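Local coordinates for protein ReP1-NCXSQ (Loligo pealei, PDB 3PPT) that binds and may transport fatty acids such as palmitoleate and, when phosphorylated, stimulates the sodium/calcium exchanger of squid optic nerve, at residues 6-11 with 40-45; 17-22 with 114-119. One frame throughout, in Å; residues are numbered along the deposited sequence.

Contact 1: residues 6-11 with 40-45; sequences GKWILE and QEIKID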
loop_
_atom_site.group_PDB
_atom_site.type_symbol
_atom_site.label_atom_id
_atom_site.label_comp_id
_atom_site.label_asym_id
_atom_site.label_seq_id
_atom_site.Cartn_x
_atom_site.Cartn_y
_atom_site.Cartn_z
ATOM N N GLY A 6 13.089 -2.599 -2.071
ATOM C CA GLY A 6 13.869 -2.297 -0.883
ATOM C C GLY A 6 12.975 -2.155 0.329
ATOM O O GLY A 6 11.861 -2.689 0.362
ATOM N N LYS A 7 13.460 -1.430 1.330
ATOM C CA LYS A 7 12.716 -1.250 2.569
ATOM C C LYS A 7 12.402 0.220 2.786
ATOM O O LYS A 7 13.220 1.100 2.481
ATOM C CB LYS A 7 13.516 -1.819 3.747
ATOM C CG LYS A 7 12.804 -1.708 5.078
ATOM C CD LYS A 7 13.529 -2.487 6.159
ATOM C CE LYS A 7 12.737 -2.436 7.440
ATOM N NZ LYS A 7 13.429 -3.209 8.495
ATOM N N TRP A 8 11.211 0.474 3.321
ATOM C CA TRP A 8 10.649 1.809 3.446
ATOM C C TRP A 8 10.008 1.943 4.817
ATOM O O TRP A 8 9.448 0.977 5.327
ATOM C CB TRP A 8 9.546 1.991 2.394
ATOM C CG TRP A 8 10.040 1.845 0.997
ATOM C CD1 TRP A 8 9.969 0.735 0.197
ATOM C CD2 TRP A 8 10.689 2.858 0.225
ATOM N NE1 TRP A 8 10.534 1.006 -1.035
ATOM C CE2 TRP A 8 10.983 2.300 -1.037
ATOM C CE3 TRP A 8 11.042 4.186 0.480
ATOM C CZ2 TRP A 8 11.626 3.031 -2.042
ATOM C CZ3 TRP A 8 11.675 4.909 -0.512
ATOM C CH2 TRP A 8 11.960 4.329 -1.760
ATOM N N ILE A 9 10.043 3.135 5.400
ATOM C CA ILE A 9 9.353 3.375 6.670
ATOM C C ILE A 9 8.545 4.675 6.592
ATOM O O ILE A 9 8.986 5.647 5.988
ATOM C CB ILE A 9 10.351 3.355 7.856
ATOM C CG1 ILE A 9 9.608 3.285 9.194
ATOM C CG2 ILE A 9 11.325 4.540 7.774
ATOM C CD1 ILE A 9 10.502 2.845 10.353
ATOM N N LEU A 10 7.348 4.684 7.174
ATOM C CA LEU A 10 6.463 5.832 7.029
ATOM C C LEU A 10 7.085 7.091 7.608
ATOM O O LEU A 10 7.569 7.071 8.736
ATOM C CB LEU A 10 5.149 5.572 7.757
ATOM C CG LEU A 10 4.090 6.666 7.578
ATOM C CD1 LEU A 10 3.541 6.656 6.154
ATOM C CD2 LEU A 10 2.964 6.518 8.607
ATOM N N GLU A 11 7.031 8.179 6.845
ATOM C CA GLU A 11 7.484 9.487 7.311
ATOM C C GLU A 11 6.341 10.489 7.528
ATOM O O GLU A 11 6.330 11.212 8.527
ATOM C CB GLU A 11 8.521 10.072 6.349
ATOM C CG GLU A 11 9.068 11.429 6.765
ATOM C CD GLU A 11 10.149 11.912 5.824
ATOM O OE1 GLU A 11 9.868 12.078 4.615
ATOM O OE2 GLU A 11 11.286 12.103 6.293
ATOM N N GLN A 40 7.377 -1.012 4.746
ATOM C CA GLN A 40 7.077 -1.830 3.579
ATOM C C GLN A 40 8.377 -2.389 3.041
ATOM O O GLN A 40 9.369 -1.658 2.883
ATOM C CB GLN A 40 6.362 -1.035 2.489
ATOM C CG GLN A 40 4.926 -0.678 2.860
ATOM C CD GLN A 40 4.150 -0.061 1.705
ATOM O OE1 GLN A 40 4.424 -0.356 0.538
ATOM N NE2 GLN A 40 3.163 0.783 2.022
ATOM N N GLU A 41 8.368 -3.680 2.745
ATOM C CA GLU A 41 9.497 -4.323 2.106
ATOM C C GLU A 41 9.030 -4.881 0.789
ATOM O O GLU A 41 8.118 -5.711 0.738
ATOM C CB GLU A 41 10.045 -5.409 3.001
ATOM C CG GLU A 41 10.777 -4.813 4.162
ATOM C CD GLU A 41 11.113 -5.825 5.210
ATOM O OE1 GLU A 41 10.175 -6.248 5.913
ATOM O OE2 GLU A 41 12.309 -6.189 5.329
ATOM N N ILE A 42 9.645 -4.389 -0.278
ATOM C CA ILE A 42 9.198 -4.688 -1.623
ATOM C C ILE A 42 10.314 -5.426 -2.341
ATOM O O ILE A 42 11.470 -4.985 -2.346
ATOM C CB ILE A 42 8.850 -3.370 -2.360
ATOM C CG1 ILE A 42 7.721 -2.640 -1.611
ATOM C CG2 ILE A 42 8.510 -3.621 -3.834
ATOM C CD1 ILE A 42 7.322 -1.310 -2.220
ATOM N N LYS A 43 9.962 -6.571 -2.909
ATOM C CA LYS A 43 10.895 -7.373 -3.689
ATOM C C LYS A 43 10.364 -7.505 -5.102
ATOM O O LYS A 43 9.151 -7.637 -5.305
ATOM C CB LYS A 43 11.062 -8.754 -3.066
ATOM C CG LYS A 43 11.715 -8.712 -1.701
ATOM C CD LYS A 43 11.563 -10.028 -0.964
ATOM C CE LYS A 43 12.139 -9.925 0.432
ATOM N NZ LYS A 43 13.622 -9.971 0.405
ATOM N N ILE A 44 11.270 -7.453 -6.075
ATOM C CA ILE A 44 10.894 -7.530 -7.475
ATOM C C ILE A 44 11.846 -8.466 -8.193
ATOM O O ILE A 44 13.071 -8.334 -8.079
ATOM C CB ILE A 44 10.956 -6.155 -8.145
ATOM C CG1 ILE A 44 10.090 -5.159 -7.375
ATOM C CG2 ILE A 44 10.463 -6.240 -9.593
ATOM C CD1 ILE A 44 10.325 -3.731 -7.791
ATOM N N ASP A 45 11.280 -9.425 -8.914
ATOM C CA ASP A 45 12.063 -10.320 -9.763
ATOM C C ASP A 45 11.328 -10.405 -11.098
ATOM O O ASP A 45 10.335 -11.125 -11.228
ATOM C CB ASP A 45 12.193 -11.701 -9.107
ATOM C CG ASP A 45 13.174 -12.611 -9.818
ATOM O OD1 ASP A 45 13.534 -12.334 -10.980
ATOM O OD2 ASP A 45 13.574 -13.620 -9.204
#
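Lys7 and Glu41 stand side by side on one face of an antiparallel strand pair, while Trp8, Gln40 and Ile42 project from the other. Segments 6-11 and 40-45 are neighbouring strands of the fatty-acid-binding-protein beta-barrel, and the face bearing Trp8, Gln40 and Ile42 is turned to its interior. Lys7 and Glu41 form a non-hydrogen-bonded pair. In one of the two conformers modelled for Glu41, both chains run outward in the same direction and touch through their methylenes, Lys7 CG lying 3.8 Å from Glu41 CG. Lys7 holds CG anti to its backbone nitrogen (chi1 -179°) and stays extended to the amine, which carries NZ to 4.5 Å from Glu41 OE2 of that conformer, beyond a salt bridge. With an alanine here, the Glu41 methylenes would probably lose their neighbour and its carboxylate a nearby positive charge.

On the inner face the Trp8 indole and Ile42 slant across each other: Ile42 CD1 reaches Trp8 CD1 at 4.1 Å, neither squarely over the ring nor at its edge. Gln40 O, by contrast, lies near the indole plane, 3.6 Å from Trp8 CD1, and also accepts Trp8 N in a bent bond (2.9 Å, 137°). Gln40 N returns a bond to Trp8 O. Gly6 and Ile42 form the other hydrogen-bonded pair; the Ile42 N to Gly6 O bond is 2.9 Å long and nearly straight at 171°. At the backbone angles of Gly6 a CB would press on the preceding carbonyl oxygen.

The inward polar groups are met from elsewhere: Trp8 NE1 bonds to Leu4 O, and Gln40 OE1 accepts Arg105 NE. Two chemistries thus share one strand pair, a loose and perhaps variable pairing of opposite charges outside and, inside, apolar packing beside a buried amide held close to the bound palmitoleic acid.

Contact 2: residues 17-22 with 114-119; sequences DDYMKA and MILKVN. With PAM (palmitoleic acid), chain B.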
loop_
_atom_site.group_PDB
_atom_site.type_symbol
_atom_site.label_atom_id
_atom_site.label_comp_id
_atom_site.label_asym_id
_atom_site.label_seq_id
_atom_site.Cartn_x
_atom_site.Cartn_y
_atom_site.Cartn_z
ATOM N N ASP A 17 -7.154 8.732 8.037
ATOM C CA ASP A 17 -8.336 8.397 8.829
ATOM C C ASP A 17 -9.603 8.387 7.953
ATOM O O ASP A 17 -10.422 7.467 8.043
ATOM C CB ASP A 17 -8.496 9.348 10.020
ATOM C CG ASP A 17 -9.478 8.824 11.054
ATOM O OD1 ASP A 17 -9.375 7.632 11.424
ATOM O OD2 ASP A 17 -10.345 9.604 11.497
ATOM N N ASP A 18 -9.760 9.398 7.101
ATOM C CA ASP A 18 -10.912 9.417 6.203
ATOM C C ASP A 18 -10.879 8.257 5.195
ATOM O O ASP A 18 -11.928 7.708 4.862
ATOM C CB ASP A 18 -11.047 10.769 5.495
ATOM C CG ASP A 18 -11.821 11.790 6.323
ATOM O OD1 ASP A 18 -12.202 11.481 7.476
ATOM O OD2 ASP A 18 -12.058 12.905 5.824
ATOM N N TYR A 19 -9.687 7.880 4.724
ATOM C CA TYR A 19 -9.546 6.711 3.865
ATOM C C TYR A 19 -10.091 5.474 4.599
ATOM O O TYR A 19 -10.923 4.720 4.067
ATOM C CB TYR A 19 -8.085 6.494 3.418
ATOM C CG TYR A 19 -7.967 5.240 2.576
ATOM C CD1 TYR A 19 -8.168 5.286 1.202
ATOM C CD2 TYR A 19 -7.713 3.999 3.162
ATOM C CE1 TYR A 19 -8.120 4.143 0.440
ATOM C CE2 TYR A 19 -7.669 2.852 2.406
ATOM C CZ TYR A 19 -7.874 2.930 1.047
ATOM O OH TYR A 19 -7.843 1.790 0.288
ATOM N N MET A 20 -9.615 5.254 5.823
ATOM C CA MET A 20 -10.070 4.109 6.597
ATOM C C MET A 20 -11.575 4.145 6.885
ATOM O O MET A 20 -12.230 3.113 6.816
ATOM C CB MET A 20 -9.280 3.988 7.896
ATOM C CG MET A 20 -7.834 3.537 7.673
ATOM S SD MET A 20 -7.014 3.129 9.215
ATOM C CE MET A 20 -6.822 4.763 9.933
ATOM N N LYS A 21 -12.123 5.318 7.198
ATOM C CA LYS A 21 -13.568 5.426 7.406
ATOM C C LYS A 21 -14.328 5.025 6.145
ATOM O O LYS A 21 -15.333 4.328 6.222
ATOM C CB LYS A 21 -13.959 6.835 7.844
ATOM C CG LYS A 21 -13.562 7.154 9.278
ATOM C CD LYS A 21 -13.973 8.567 9.666
ATOM C CE LYS A 21 -13.568 8.866 11.094
ATOM N NZ LYS A 21 -13.907 10.262 11.477
ATOM N N ALA A 22 -13.820 5.427 4.982
ATOM C CA ALA A 22 -14.501 5.160 3.719
ATOM C C ALA A 22 -14.524 3.668 3.406
ATOM O O ALA A 22 -15.468 3.188 2.784
ATOM C CB ALA A 22 -13.859 5.934 2.590
ATOM N N MET A 114 2.948 6.966 -1.642
ATOM C CA MET A 114 1.839 6.040 -1.773
ATOM C C MET A 114 0.549 6.842 -1.699
ATOM O O MET A 114 0.281 7.504 -0.700
ATOM C CB MET A 114 1.888 4.974 -0.680
ATOM C CG MET A 114 0.819 3.913 -0.855
ATOM S SD MET A 114 0.781 2.812 0.580
ATOM C CE MET A 114 -0.450 1.615 0.054
ATOM N N ILE A 115 -0.235 6.798 -2.775
ATOM C CA ILE A 115 -1.501 7.518 -2.832
ATOM C C ILE A 115 -2.633 6.508 -2.831
ATOM O O ILE A 115 -2.655 5.587 -3.647
ATOM C CB ILE A 115 -1.588 8.423 -4.072
ATOM C CG1 ILE A 115 -0.440 9.438 -4.053
ATOM C CG2 ILE A 115 -2.921 9.144 -4.114
ATOM C CD1 ILE A 115 -0.349 10.298 -5.288
ATOM N N LEU A 116 -3.547 6.666 -1.880
ATOM C CA LEU A 116 -4.663 5.748 -1.707
ATOM C C LEU A 116 -5.941 6.493 -2.020
ATOM O O LEU A 116 -6.231 7.517 -1.399
ATOM C CB LEU A 116 -4.719 5.209 -0.274
ATOM C CG LEU A 116 -3.472 4.468 0.234
ATOM C CD1 LEU A 116 -2.453 5.427 0.820
ATOM C CD2 LEU A 116 -3.857 3.412 1.266
ATOM N N LYS A 117 -6.708 5.985 -2.977
ATOM C CA LYS A 117 -7.953 6.640 -3.368
ATOM C C LYS A 117 -9.154 5.707 -3.251
ATOM O O LYS A 117 -9.125 4.572 -3.730
ATOM C CB LYS A 117 -7.861 7.182 -4.796
ATOM C CG LYS A 117 -6.804 8.253 -4.987
ATOM C CD LYS A 117 -6.827 8.798 -6.407
ATOM C CE LYS A 117 -5.655 9.729 -6.670
ATOM N NZ LYS A 117 -5.637 10.204 -8.084
ATOM N N VAL A 118 -10.208 6.198 -2.609
ATOM C CA VAL A 118 -11.450 5.451 -2.476
ATOM C C VAL A 118 -12.569 6.472 -2.551
ATOM O O VAL A 118 -12.502 7.510 -1.898
ATOM C CB VAL A 118 -11.527 4.648 -1.147
ATOM C CG1 VAL A 118 -11.361 5.546 0.066
ATOM C CG2 VAL A 118 -12.832 3.869 -1.066
ATOM N N ASN A 119 -13.581 6.196 -3.371
ATOM C CA ASN A 119 -14.666 7.138 -3.566
ATOM C C ASN A 119 -14.083 8.523 -3.809
ATOM O O ASN A 119 -13.267 8.695 -4.708
ATOM C CB ASN A 119 -15.613 7.104 -2.366
ATOM C CG ASN A 119 -16.255 5.743 -2.178
ATOM O OD1 ASN A 119 -16.481 5.017 -3.146
ATOM N ND2 ASN A 119 -16.543 5.385 -0.930
HETATM C C1 PAM B . 0.124 1.931 4.100
HETATM O O1 PAM B . 0.712 0.948 3.582
HETATM O O2 PAM B . 0.763 2.897 4.582
HETATM C C2 PAM B . -1.394 1.977 4.156
HETATM C C3 PAM B . -2.062 0.659 3.789
HETATM C C4 PAM B . -3.580 0.762 3.930
HETATM C C5 PAM B . -4.227 -0.605 3.711
HETATM C C6 PAM B . -5.750 -0.607 3.796
HETATM C C7 PAM B . -6.265 -0.061 5.122
HETATM C C8 PAM B . -5.781 -0.907 6.292
HETATM C C9 PAM B . -6.277 -0.318 7.588
HETATM C C10 PAM B . -5.980 -0.863 8.770
HETATM C C11 PAM B . -5.124 -2.099 8.899
HETATM C C12 PAM B . -3.894 -1.772 9.731
HETATM C C13 PAM B . -2.639 -1.679 8.879
HETATM C C14 PAM B . -2.187 -3.064 8.433
HETATM C C15 PAM B . -0.866 -2.964 7.684
HETATM C C16 PAM B . 0.071 -4.078 8.083
#
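The helical lid of the fatty-acid-binding-protein barrel meets its wall here: helix 16-23, the first of the helix-turn-helix between the first two strands, packs over the end of strand 111-118. The short segment axes approach to 8.9 Å at 39°, and the contact is carried by Tyr19, Ala22, Leu116 and Val118.

Tyr19 is the main link. Its CG is anti to the backbone nitrogen (chi1 178°), a setting that carries the ring from the helix to the strand. Leu116 CB sits over one face, displaced toward the rim, in a CH-pi contact 4.0 Å from the ring centroid; the two side chains cross at about a right angle. Val118 comes in obliquely, CG1 lying 3.4 Å from Tyr19 CD1, and the same methyl meets Ala22 CB at 3.6 Å, wedged between a ring and a methyl of adjacent helical turns. The phenol oxygen of Tyr19 is hydrogen-bonded to Ser101 OG, which ties the ring to the next strand as well.

Beneath this apolar layer lies palmitoleic acid. Leu116 serves both sides: CB covers the tyrosine while CD2 touches the lipid at C4, 3.8 Å away. The carboxylate is hydrogen-bonded to Tyr127 OH and Arg125 NE, with Met114 SD nearby. On the helix, Met20 points away from the strand and bends at chi3 (-71°), setting its SD 3.9 Å from the lipid double-bond carbon C9.

Overall arrangement
Contact 1 and contact 2 lie with centres about 20 Å apart, on opposite sides of the chain's centre, yet both reach the same antiparallel barrel sheet, contact 2 through strand 111-118. Their segments alternate along the chain: 6-11, 17-22, 40-45, 114-119. Strand 6-14 runs on to helix 16-23, and the two helices of the lid fill most of the way to strand 39-45. Across the sheet, strand 121-130 separates strand 6-14 from strand 111-118. The contacts nevertheless meet inside the barrel, where Gln40 NE2 packs 3.4 Å from Met114 SD. Contact 1 forms part of the wall near the lipid's carboxylate, where Met114 also reaches, and contact 2 joins the helical lid to the wall along its chain.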